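Local structure of putative ABC transporter, periplasmic binding protein, amino acid (Neisseria gonorrhoeae, 2YLN) at residues Asp106-Gly111 with Val120-Gly125; Glu85-Val90 with Val96-Lys101; Gly47-Arg52 with Gly57-Gly62; Tyr72-Lys75 with Leu79-Tyr82. The protein acts as the periplasmic receptor for L-cystine of a putative ABC transporter, probably delivering the captured solute to the membrane components for uptake. The protein carries 1 engineered substitution. All coordinates share one frame; numbering follows the deposited sequence. Where two conformers were deposited one is given.

Interaction 1: Asp106-Gly111 with Val120-Gly125; sequences DSMMAG and VANQVG. With CYS (cysteine), chain B.
The flat group of this contact is the carboxamide of Asn122, and Met108 meets it from above: the methyl CE rests over one face, 3.8 Å from OD1. At the nitrogen end, the sulfur SG of one of the two bound cysteines lies 3.5 Å from Asn122 ND2. OD1 itself accepts from the backbone N of Glu64, which fixes the rotation of the amide. Behind it, CG of Met108 packs against both methyls of Val120, with CG1 the nearer at 3.8 Å. Two bends, at chi2 and chi3, curl the Met108 chain, and with CG anti to the backbone N (chi1 -169°) one side chain can serve both Val120 and Asn122. Met109 is bent in the same two places; its SD touches Val120 CG2 at 4.2 Å, and its CE ends 4.3 Å from Val124 CG1. In the type II periplasmic binding protein fold, residues 120-125 run from a strand end into the loop that lines the solute pocket, and the helix beginning at Met108 covers that loop from behind. Main-chain polarity serves the ligand: Gln123 O accepts from the N of the same cysteine at 2.8 Å. Contact with the helix rests on methionine and valine, so apolar packing backs the loop from the helix side, while Gln123 O holds the amino group of the cysteine and Asp83 takes Gln123 N.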
loop_
_atom_site.group_PDB
_atom_site.type_symbol
_atom_site.label_atom_id
_atom_site.label_comp_id
_atom_site.label_asym_id
_atom_site.label_seq_id
_atom_site.Cartn_x
_atom_site.Cartn_y
_atom_site.Cartn_z
ATOM N N ASP A 106 -6.536 -7.264 -5.751
ATOM C CA ASP A 106 -7.961 -7.420 -5.634
ATOM C C ASP A 106 -8.397 -8.600 -4.856
ATOM O O ASP A 106 -9.598 -8.753 -4.563
ATOM C CB ASP A 106 -8.623 -7.300 -7.017
ATOM C CG ASP A 106 -8.652 -5.846 -7.568
ATOM O OD1 ASP A 106 -8.729 -4.927 -6.778
ATOM O OD2 ASP A 106 -8.608 -5.663 -8.743
ATOM N N SER A 107 -7.483 -9.429 -4.398
ATOM C CA SER A 107 -7.690 -10.541 -3.498
ATOM C C SER A 107 -7.236 -10.236 -2.055
ATOM O O SER A 107 -7.375 -11.085 -1.179
ATOM C CB SER A 107 -6.995 -11.808 -3.966
ATOM O OG SER A 107 -7.511 -12.235 -5.218
ATOM N N MET A 108 -6.603 -9.078 -1.842
ATOM C CA MET A 108 -5.869 -8.849 -0.597
ATOM C C MET A 108 -6.762 -8.756 0.633
ATOM O O MET A 108 -6.581 -9.481 1.602
ATOM C CB MET A 108 -4.994 -7.614 -0.734
ATOM C CG MET A 108 -4.015 -7.460 0.408
ATOM S SD MET A 108 -2.596 -8.619 0.296
ATOM C CE MET A 108 -1.713 -7.857 -1.094
ATOM N N MET A 109 -7.698 -7.813 0.619
ATOM C CA MET A 109 -8.520 -7.592 1.809
ATOM C C MET A 109 -9.534 -8.703 1.982
ATOM O O MET A 109 -9.800 -9.106 3.108
ATOM C CB MET A 109 -9.151 -6.186 1.796
ATOM C CG MET A 109 -8.131 -5.078 1.652
ATOM S SD MET A 109 -6.657 -5.170 2.736
ATOM C CE MET A 109 -7.378 -4.938 4.335
ATOM N N ALA A 110 -10.010 -9.289 0.874
ATOM C CA ALA A 110 -10.803 -10.485 0.949
ATOM C C ALA A 110 -10.015 -11.615 1.611
ATOM O O ALA A 110 -10.538 -12.407 2.410
ATOM C CB ALA A 110 -11.325 -10.884 -0.433
ATOM N N GLY A 111 -8.763 -11.741 1.239
ATOM C CA GLY A 111 -7.894 -12.728 1.810
ATOM C C GLY A 111 -7.700 -12.564 3.295
ATOM O O GLY A 111 -7.709 -13.541 4.059
ATOM N N VAL A 120 -2.009 -7.669 6.743
ATOM C CA VAL A 120 -1.651 -7.085 5.468
ATOM C C VAL A 120 -0.660 -5.936 5.670
ATOM O O VAL A 120 -0.842 -5.095 6.564
ATOM C CB VAL A 120 -2.883 -6.566 4.701
ATOM C CG1 VAL A 120 -2.503 -5.789 3.453
ATOM C CG2 VAL A 120 -3.756 -7.763 4.317
ATOM N N ALA A 121 0.399 -5.939 4.883
ATOM C CA ALA A 121 1.404 -4.870 4.843
ATOM C C ALA A 121 1.510 -4.410 3.393
ATOM O O ALA A 121 2.240 -5.030 2.573
ATOM C CB ALA A 121 2.749 -5.323 5.366
ATOM N N ASN A 122 0.762 -3.393 3.020
ATOM C CA ASN A 122 0.662 -3.028 1.621
ATOM C C ASN A 122 0.065 -1.632 1.426
ATOM O O ASN A 122 -0.857 -1.419 0.643
ATOM C CB ASN A 122 -0.162 -4.050 0.874
ATOM C CG ASN A 122 0.255 -4.217 -0.575
ATOM O OD1 ASN A 122 0.931 -5.186 -0.896
ATOM N ND2 ASN A 122 -0.116 -3.311 -1.459
ATOM N N GLN A 123 0.615 -0.636 2.167
ATOM C CA GLN A 123 0.180 0.741 2.014
ATOM C C GLN A 123 -1.345 0.883 2.201
ATOM O O GLN A 123 -1.997 1.649 1.484
ATOM C CB GLN A 123 0.642 1.351 0.708
ATOM C CG GLN A 123 2.156 1.568 0.644
ATOM C CD GLN A 123 2.590 2.612 1.639
ATOM O OE1 GLN A 123 2.146 3.766 1.557
ATOM N NE2 GLN A 123 3.390 2.257 2.632
ATOM N N VAL A 124 -1.856 0.230 3.235
ATOM C CA VAL A 124 -3.288 0.252 3.509
ATOM C C VAL A 124 -3.618 1.126 4.722
ATOM O O VAL A 124 -3.055 0.949 5.786
ATOM C CB VAL A 124 -3.845 -1.205 3.770
ATOM C CG1 VAL A 124 -5.298 -1.214 4.025
ATOM C CG2 VAL A 124 -3.521 -2.072 2.576
ATOM N N GLY A 125 -4.596 1.987 4.525
ATOM C CA GLY A 125 -5.322 2.642 5.607
ATOM C C GLY A 125 -6.773 2.181 5.595
ATOM O O GLY A 125 -7.270 1.533 4.673
HETATM N N CYS B . -3.385 1.989 -0.898
HETATM C CA CYS B . -4.129 0.842 -1.459
HETATM C C CYS B . -5.414 0.588 -0.670
HETATM O O CYS B . -5.393 0.899 0.541
HETATM C CB CYS B . -3.276 -0.430 -1.429
HETATM S SG CYS B . -1.784 -0.327 -2.414
HETATM O OXT CYS B . -6.369 0.056 -1.270
#

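Interaction 2: Glu85-Val90 with Val96-Lys101; sequences EVTRAV and VKVEFK
Two first torsions bring Thr87 and Phe100 together. In Thr87 the hydroxyl stands beside the backbone N (chi1 -61°), which puts methyl CG2 anti to that nitrogen and facing the strand; in Phe100 the ring swings anti to its own carbonyl carbon (chi1 -68°) and reaches the helix. The motif is a beta-alpha-beta crossover of the alpha/beta lobe: helix 82-94 comes between the parallel strands 58-63 and 97-102 in the chain, after a small hairpin, and packs on their sheet. Here it meets the second of them, the axes of the two segments 9.0 Å apart at closest approach and running nearly antiparallel. Thr87 CG2 comes within 3.9 Å of Phe100 CE1 and also meets Val98 CG2 at 4.2 Å, forming a small apolar cluster to which Val61 of the adjoining strand contributes. Val98 CG2 sits over one face of the Phe100 ring, displaced toward its rim. Arg88 approaches differently: its extended aliphatic chain passes at about a right angle to Phe100, with CG at the ring edge, 3.9 Å from CE2. The guanidinium plane is turned 81° from that of the ring, so the two do not stack. The polar ends find partners outside this packing. Thr87 OG1 donates to Asp83 O one helical turn back, which keeps the methyl directed at the strand. Arg88 NH1 donates to Leu79 O of the preceding hairpin and makes a salt bridge with Glu85 in its own helix, NH1 standing 3.0 Å from OE2.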
loop_
_atom_site.group_PDB
_atom_site.type_symbol
_atom_site.label_atom_id
_atom_site.label_comp_id
_atom_site.label_asym_id
_atom_site.label_seq_id
_atom_site.Cartn_x
_atom_site.Cartn_y
_atom_site.Cartn_z
ATOM N N GLU A 85 10.257 -4.488 4.430
ATOM C CA GLU A 85 11.365 -4.311 5.351
ATOM C C GLU A 85 10.879 -3.841 6.725
ATOM O O GLU A 85 11.402 -4.270 7.741
ATOM C CB GLU A 85 12.446 -3.413 4.762
ATOM C CG GLU A 85 13.055 -3.928 3.482
ATOM C CD GLU A 85 13.718 -5.290 3.502
ATOM O OE1 GLU A 85 13.910 -5.883 4.589
ATOM O OE2 GLU A 85 14.065 -5.779 2.427
ATOM N N VAL A 86 9.869 -2.958 6.780
ATOM C CA VAL A 86 9.306 -2.575 8.039
ATOM C C VAL A 86 8.742 -3.819 8.755
ATOM O O VAL A 86 8.948 -4.024 9.932
ATOM C CB VAL A 86 8.213 -1.506 7.884
ATOM C CG1 VAL A 86 7.455 -1.299 9.170
ATOM C CG2 VAL A 86 8.820 -0.165 7.473
ATOM N N THR A 87 8.010 -4.661 7.995
ATOM C CA THR A 87 7.393 -5.831 8.564
ATOM C C THR A 87 8.437 -6.796 9.095
ATOM O O THR A 87 8.302 -7.379 10.168
ATOM C CB THR A 87 6.441 -6.488 7.569
ATOM O OG1 THR A 87 5.415 -5.586 7.211
ATOM C CG2 THR A 87 5.791 -7.751 8.164
ATOM N N ARG A 88 9.538 -6.989 8.350
ATOM C CA ARG A 88 10.628 -7.825 8.836
ATOM C C ARG A 88 11.178 -7.277 10.153
ATOM O O ARG A 88 11.490 -8.044 11.063
ATOM C CB ARG A 88 11.748 -8.008 7.820
ATOM C CG ARG A 88 11.364 -8.861 6.651
ATOM C CD ARG A 88 12.572 -9.099 5.769
ATOM N NE ARG A 88 12.266 -9.963 4.623
ATOM C CZ ARG A 88 12.406 -9.649 3.348
ATOM N NH1 ARG A 88 12.918 -8.518 2.901
ATOM N NH2 ARG A 88 11.989 -10.545 2.448
ATOM N N ALA A 89 11.338 -5.965 10.245
ATOM C CA ALA A 89 11.893 -5.345 11.459
ATOM C C ALA A 89 10.906 -5.514 12.599
ATOM O O ALA A 89 11.331 -5.771 13.744
ATOM C CB ALA A 89 12.208 -3.888 11.163
ATOM N N VAL A 90 9.597 -5.373 12.355
ATOM C CA VAL A 90 8.580 -5.625 13.364
ATOM C C VAL A 90 8.701 -7.063 13.842
ATOM O O VAL A 90 8.629 -7.345 15.069
ATOM C CB VAL A 90 7.187 -5.287 12.846
ATOM C CG1 VAL A 90 6.099 -5.850 13.735
ATOM C CG2 VAL A 90 7.028 -3.776 12.651
ATOM N N VAL A 96 8.971 -13.210 16.243
ATOM C CA VAL A 96 8.190 -14.160 15.475
ATOM C C VAL A 96 8.879 -14.440 14.134
ATOM O O VAL A 96 9.564 -13.577 13.601
ATOM C CB VAL A 96 6.743 -13.706 15.251
ATOM C CG1 VAL A 96 6.008 -13.568 16.615
ATOM C CG2 VAL A 96 6.669 -12.427 14.483
ATOM N N LYS A 97 8.608 -15.608 13.604
ATOM C CA LYS A 97 8.892 -15.936 12.226
ATOM C C LYS A 97 7.847 -15.237 11.368
ATOM O O LYS A 97 6.688 -15.238 11.753
ATOM C CB LYS A 97 8.857 -17.454 12.054
ATOM C CG LYS A 97 9.238 -18.004 10.652
ATOM C CD LYS A 97 9.417 -19.519 10.665
ATOM C CE LYS A 97 9.801 -20.062 9.283
ATOM N NZ LYS A 97 11.116 -19.477 8.944
ATOM N N VAL A 98 8.261 -14.647 10.273
ATOM C CA VAL A 98 7.338 -14.057 9.303
ATOM C C VAL A 98 7.407 -14.723 7.988
ATOM O O VAL A 98 8.497 -15.007 7.481
ATOM C CB VAL A 98 7.524 -12.553 9.218
ATOM C CG1 VAL A 98 8.872 -12.139 8.716
ATOM C CG2 VAL A 98 6.483 -11.897 8.448
ATOM N N GLU A 99 6.252 -14.946 7.376
ATOM C CA GLU A 99 6.124 -15.504 6.021
ATOM C C GLU A 99 5.254 -14.524 5.194
ATOM O O GLU A 99 4.164 -14.194 5.640
ATOM C CB GLU A 99 5.495 -16.859 6.043
ATOM C CG GLU A 99 6.367 -17.944 6.665
ATOM C CD GLU A 99 7.524 -18.267 5.861
ATOM O OE1 GLU A 99 7.398 -18.453 4.677
ATOM O OE2 GLU A 99 8.576 -18.570 6.480
ATOM N N PHE A 100 5.739 -14.137 4.033
ATOM C CA PHE A 100 4.983 -13.280 3.144
ATOM C C PHE A 100 4.264 -14.104 2.094
ATOM O O PHE A 100 4.853 -14.969 1.440
ATOM C CB PHE A 100 5.927 -12.293 2.462
ATOM C CG PHE A 100 6.514 -11.300 3.400
ATOM C CD1 PHE A 100 5.835 -10.171 3.806
ATOM C CD2 PHE A 100 7.797 -11.478 3.928
ATOM C CE1 PHE A 100 6.384 -9.247 4.657
ATOM C CE2 PHE A 100 8.349 -10.604 4.844
ATOM C CZ PHE A 100 7.651 -9.461 5.200
ATOM N N LYS A 101 2.978 -13.850 1.944
ATOM C CA LYS A 101 2.058 -14.549 1.036
ATOM C C LYS A 101 1.728 -13.568 -0.109
ATOM O O LYS A 101 0.875 -12.692 0.058
ATOM C CB LYS A 101 0.798 -14.992 1.820
ATOM C CG LYS A 101 1.137 -16.209 2.721
ATOM C CD LYS A 101 -0.062 -16.964 3.232
ATOM C CE LYS A 101 -0.875 -17.761 2.086
ATOM N NZ LYS A 101 -0.241 -18.958 1.371
#

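Interaction 3: Gly47-Arg52 with Gly57-Gly62; sequences GSLIER and GTVTVG
Arg52 bonds to segment 57-62 twice, once with its side chain and once with its backbone. NH1 donates to Thr58 O at 2.9 Å, the acceptor lying close to the guanidinium plane and the donor in the plane of the carbonyl; the bond is moderately bent, 152° at the hydrogen. Arg52 O in turn receives Gly57 N at 2.8 Å. The same NH1 has a further, charged partner in Asp118, whose OD2 also accepts from Thr60 N and so links the arginine to the strand backbone at Thr60. On its other side the guanidinium grips a single atom: NE, at 3.0 Å, and NH2, at 3.2 Å, both reach Gly47 O from the same face of that carbonyl. A bend at chi3 (-78°) turns the group so that Gly47 and Thr58 both lie at its edges, while Leu49 CA lies over one face, displaced toward the rim. With these partners the planar group can hardly rotate. The elements so joined are the N-terminal helix 49-55 and strand 58-63, which in this alpha/beta lobe runs parallel to both 97-102 and 119-120. Ser48 is the N-cap of that helix, its OG accepting from Glu51 N at 3.1 Å. Farther along, polar chemistry gives way to packing: Leu49 crosses Val59 at about a right angle, and its CD1 touches Val59 CG2 at 3.8 Å, with CG1 slightly more distant. Leu49 also packs on Ala251 of helix 249-264.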
loop_
_atom_site.group_PDB
_atom_site.type_symbol
_atom_site.label_atom_id
_atom_site.label_comp_id
_atom_site.label_asym_id
_atom_site.label_seq_id
_atom_site.Cartn_x
_atom_site.Cartn_y
_atom_site.Cartn_z
ATOM N N GLY A 47 -3.787 -21.525 16.271
ATOM C CA GLY A 47 -3.731 -20.667 17.456
ATOM C C GLY A 47 -3.908 -19.215 17.106
ATOM O O GLY A 47 -3.691 -18.777 15.956
ATOM N N SER A 48 -4.321 -18.408 18.090
ATOM C CA SER A 48 -4.632 -17.038 17.776
ATOM C C SER A 48 -3.348 -16.262 17.457
ATOM O O SER A 48 -2.214 -16.669 17.790
ATOM C CB SER A 48 -5.327 -16.348 18.920
ATOM O OG SER A 48 -4.409 -16.233 20.010
ATOM N N LEU A 49 -3.529 -15.100 16.861
ATOM C CA LEU A 49 -2.391 -14.292 16.525
ATOM C C LEU A 49 -1.633 -13.870 17.771
ATOM O O LEU A 49 -0.432 -13.925 17.769
ATOM C CB LEU A 49 -2.934 -13.103 15.719
ATOM C CG LEU A 49 -1.887 -12.126 15.244
ATOM C CD1 LEU A 49 -0.771 -12.760 14.430
ATOM C CD2 LEU A 49 -2.594 -11.055 14.405
ATOM N N ILE A 50 -2.334 -13.460 18.819
ATOM C CA ILE A 50 -1.605 -13.052 20.039
ATOM C C ILE A 50 -0.910 -14.228 20.645
ATOM O O ILE A 50 0.163 -14.078 21.164
ATOM C CB ILE A 50 -2.508 -12.302 21.020
ATOM C CG1 ILE A 50 -1.724 -11.716 22.188
ATOM C CG2 ILE A 50 -3.633 -13.215 21.600
ATOM C CD1 ILE A 50 -0.663 -10.722 21.813
ATOM N N GLU A 51 -1.521 -15.433 20.642
ATOM C CA GLU A 51 -0.819 -16.593 21.146
ATOM C C GLU A 51 0.509 -16.745 20.419
ATOM O O GLU A 51 1.535 -17.070 20.997
ATOM C CB GLU A 51 -1.675 -17.864 20.995
ATOM C CG GLU A 51 -1.020 -19.155 21.495
ATOM C CD GLU A 51 -1.775 -20.413 21.211
ATOM O OE1 GLU A 51 -2.952 -20.375 20.836
ATOM O OE2 GLU A 51 -1.151 -21.518 21.367
ATOM N N ARG A 52 0.472 -16.660 19.076
ATOM C CA ARG A 52 1.716 -16.834 18.305
ATOM C C ARG A 52 2.695 -15.706 18.492
ATOM O O ARG A 52 3.933 -15.942 18.438
ATOM C CB ARG A 52 1.390 -17.050 16.810
ATOM C CG ARG A 52 0.800 -18.477 16.624
ATOM C CD ARG A 52 0.358 -18.765 15.206
ATOM N NE ARG A 52 -0.963 -18.121 14.935
ATOM C CZ ARG A 52 -1.223 -17.182 14.022
ATOM N NH1 ARG A 52 -0.247 -16.696 13.319
ATOM N NH2 ARG A 52 -2.453 -16.758 13.809
ATOM N N GLY A 57 5.798 -17.922 17.673
ATOM C CA GLY A 57 5.461 -18.752 16.483
ATOM C C GLY A 57 5.621 -17.978 15.193
ATOM O O GLY A 57 6.513 -17.135 15.049
ATOM N N THR A 58 4.783 -18.287 14.238
ATOM C CA THR A 58 4.884 -17.782 12.865
ATOM C C THR A 58 3.658 -16.926 12.535
ATOM O O THR A 58 2.542 -17.329 12.874
ATOM C CB THR A 58 4.990 -18.992 11.869
ATOM O OG1 THR A 58 6.112 -19.800 12.239
ATOM C CG2 THR A 58 5.168 -18.503 10.463
ATOM N N VAL A 59 3.897 -15.818 11.876
ATOM C CA VAL A 59 2.871 -14.862 11.448
ATOM C C VAL A 59 2.933 -14.777 9.907
ATOM O O VAL A 59 4.008 -14.642 9.355
ATOM C CB VAL A 59 3.038 -13.524 12.110
ATOM C CG1 VAL A 59 2.110 -12.440 11.588
ATOM C CG2 VAL A 59 2.881 -13.654 13.633
ATOM N N THR A 60 1.779 -14.805 9.231
ATOM C CA THR A 60 1.713 -14.673 7.797
ATOM C C THR A 60 1.241 -13.283 7.406
ATOM O O THR A 60 0.334 -12.704 8.044
ATOM C CB THR A 60 0.812 -15.753 7.209
ATOM O OG1 THR A 60 -0.482 -15.623 7.765
ATOM C CG2 THR A 60 1.399 -17.149 7.441
ATOM N N VAL A 61 1.843 -12.743 6.345
ATOM C CA VAL A 61 1.640 -11.367 5.923
ATOM C C VAL A 61 1.286 -11.327 4.463
ATOM O O VAL A 61 2.094 -11.753 3.631
ATOM C CB VAL A 61 2.853 -10.486 6.223
ATOM C CG1 VAL A 61 2.634 -9.051 5.746
ATOM C CG2 VAL A 61 3.207 -10.562 7.694
ATOM N N GLY A 62 0.147 -10.764 4.111
ATOM C CA GLY A 62 -0.194 -10.533 2.738
ATOM C C GLY A 62 0.451 -9.249 2.201
ATOM O O GLY A 62 0.460 -8.211 2.860
#

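Interaction 4: Tyr72-Lys75 with Leu79-Tyr82; sequences YHDK and LTGY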
loop_
_atom_site.group_PDB
_atom_site.type_symbol
_atom_site.label_atom_id
_atom_site.label_comp_id
_atom_site.label_asym_id
_atom_site.label_seq_id
_atom_site.Cartn_x
_atom_site.Cartn_y
_atom_site.Cartn_z
ATOM N N TYR A 72 8.180 -5.308 -3.518
ATOM C CA TYR A 72 8.610 -5.667 -4.878
ATOM C C TYR A 72 9.792 -6.583 -4.815
ATOM O O TYR A 72 10.372 -6.763 -3.767
ATOM C CB TYR A 72 8.950 -4.352 -5.686
ATOM C CG TYR A 72 10.189 -3.620 -5.252
ATOM C CD1 TYR A 72 10.143 -2.771 -4.178
ATOM C CD2 TYR A 72 11.369 -3.828 -5.879
ATOM C CE1 TYR A 72 11.284 -2.092 -3.781
ATOM C CE2 TYR A 72 12.532 -3.198 -5.454
ATOM C CZ TYR A 72 12.492 -2.353 -4.370
ATOM O OH TYR A 72 13.624 -1.651 -3.940
ATOM N N HIS A 73 10.171 -7.157 -5.960
ATOM C CA HIS A 73 11.366 -7.945 -6.019
ATOM C C HIS A 73 12.487 -7.183 -6.652
ATOM O O HIS A 73 12.321 -6.567 -7.691
ATOM C CB HIS A 73 11.132 -9.245 -6.822
ATOM C CG HIS A 73 10.237 -10.213 -6.113
ATOM N ND1 HIS A 73 10.699 -11.290 -5.365
ATOM C CD2 HIS A 73 8.926 -10.186 -5.927
ATOM C CE1 HIS A 73 9.663 -11.879 -4.794
ATOM N NE2 HIS A 73 8.561 -11.270 -5.172
ATOM N N ASP A 74 13.650 -7.256 -6.027
ATOM C CA ASP A 74 14.816 -6.587 -6.532
ATOM C C ASP A 74 15.459 -7.376 -7.673
ATOM O O ASP A 74 14.895 -8.409 -8.110
ATOM C CB ASP A 74 15.796 -6.256 -5.426
ATOM C CG ASP A 74 16.559 -7.436 -4.899
ATOM O OD1 ASP A 74 16.591 -8.503 -5.534
ATOM O OD2 ASP A 74 17.181 -7.195 -3.824
ATOM N N LYS A 75 16.566 -6.883 -8.206
ATOM C CA LYS A 75 17.120 -7.456 -9.442
ATOM C C LYS A 75 17.653 -8.851 -9.246
ATOM O O LYS A 75 18.009 -9.512 -10.236
ATOM C CB LYS A 75 18.296 -6.645 -9.947
ATOM C CG LYS A 75 19.468 -6.675 -8.978
ATOM C CD LYS A 75 20.627 -5.766 -9.416
ATOM C CE LYS A 75 21.712 -5.754 -8.433
ATOM N NZ LYS A 75 22.652 -6.947 -8.397
ATOM N N LEU A 79 12.426 -10.406 -2.299
ATOM C CA LEU A 79 11.279 -9.584 -1.850
ATOM C C LEU A 79 11.772 -8.507 -0.904
ATOM O O LEU A 79 12.351 -8.827 0.135
ATOM C CB LEU A 79 10.238 -10.459 -1.266
ATOM C CG LEU A 79 8.978 -9.702 -0.802
ATOM C CD1 LEU A 79 8.139 -9.147 -1.993
ATOM C CD2 LEU A 79 8.104 -10.600 0.064
ATOM N N THR A 80 11.506 -7.275 -1.248
ATOM C CA THR A 80 11.915 -6.120 -0.472
ATOM C C THR A 80 10.886 -5.037 -0.698
ATOM O O THR A 80 9.748 -5.306 -1.044
ATOM C CB THR A 80 13.333 -5.761 -0.845
ATOM O OG1 THR A 80 13.849 -4.731 0.027
ATOM C CG2 THR A 80 13.503 -5.298 -2.245
ATOM N N GLY A 81 11.263 -3.786 -0.418
ATOM C CA GLY A 81 10.369 -2.655 -0.408
ATOM C C GLY A 81 10.107 -2.191 1.019
ATOM O O GLY A 81 10.230 -2.948 1.962
ATOM N N TYR A 82 9.678 -0.934 1.130
ATOM C CA TYR A 82 9.513 -0.341 2.465
ATOM C C TYR A 82 8.607 -1.157 3.349
ATOM O O TYR A 82 8.962 -1.445 4.498
ATOM C CB TYR A 82 8.971 1.089 2.288
ATOM C CG TYR A 82 8.794 1.803 3.622
ATOM C CD1 TYR A 82 9.892 2.401 4.199
ATOM C CD2 TYR A 82 7.582 1.929 4.244
ATOM C CE1 TYR A 82 9.742 3.108 5.380
ATOM C CE2 TYR A 82 7.428 2.619 5.408
ATOM C CZ TYR A 82 8.517 3.236 5.981
ATOM O OH TYR A 82 8.440 3.983 7.138
#
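Tyr72 and Thr80 face each other as an antiparallel hydrogen-bonded pair, and His73 with Leu79 forms the adjoining non-hydrogen-bonded pair, where the CA atoms draw in to 4.5 Å. Two backbone bonds close the first pair, Thr80 N to Tyr72 O at 2.8 Å and Tyr72 N to Thr80 O at 2.9 Å. A CA-H...O contact from Leu79 CA supplements them on Tyr72 O. Tyr72 and Thr80 project from one face of the sheet and lie side by side, pointing the same way. With CG in the crowded position between N and carbonyl carbon (chi1 70°), the tyrosine ring lies alongside its partner, one face toward it: Thr80 CG2 makes a CH-pi contact over that face, 4.1 Å from the Tyr72 ring centroid. Gly81 CA comes to 3.5 Å from Tyr72 CE1 where the strand gives way to helix 82-94. Together the strands are a beta hairpin, the central strand and one outer strand of a three-stranded antiparallel sheet. Its turn is organised by Asp74, whose OD1 accepts from Asp76 N, as in an Asx turn, and from Lys78 N. On the opposite face Leu79 CD1 makes a second CH-pi contact, 4.2 Å from the His73 ring centroid. Both imidazole nitrogens are engaged, ND1 with Gly77 O and NE2 with Glu102 OE1, a pairing consistent with a protonated ring. Thr80 OG1 is hydrogen-bonded to Glu85 OE2.

Overall arrangement
Interaction 1 is the most buried of the four and alone borders bound cysteine; apolar packing backs its pocket loop. Interactions 2 and 3 hold neighbouring strands of one sheet, joined by backbone bonds such as Glu99 O to Val61 N. Both are only partly buried, yet one relies on aromatic and methyl packing and the other on an arginine network at the lobe's outer end. Interaction 4, also partly buried, combines hairpin bonding with CH-pi contacts and passes directly into the helix of interaction 2. Segment 57-62 also reaches interaction 1, through Gly62 O and Ala121 N, whereas interactions 3 and 4 do not touch, their centres about 23 Å apart.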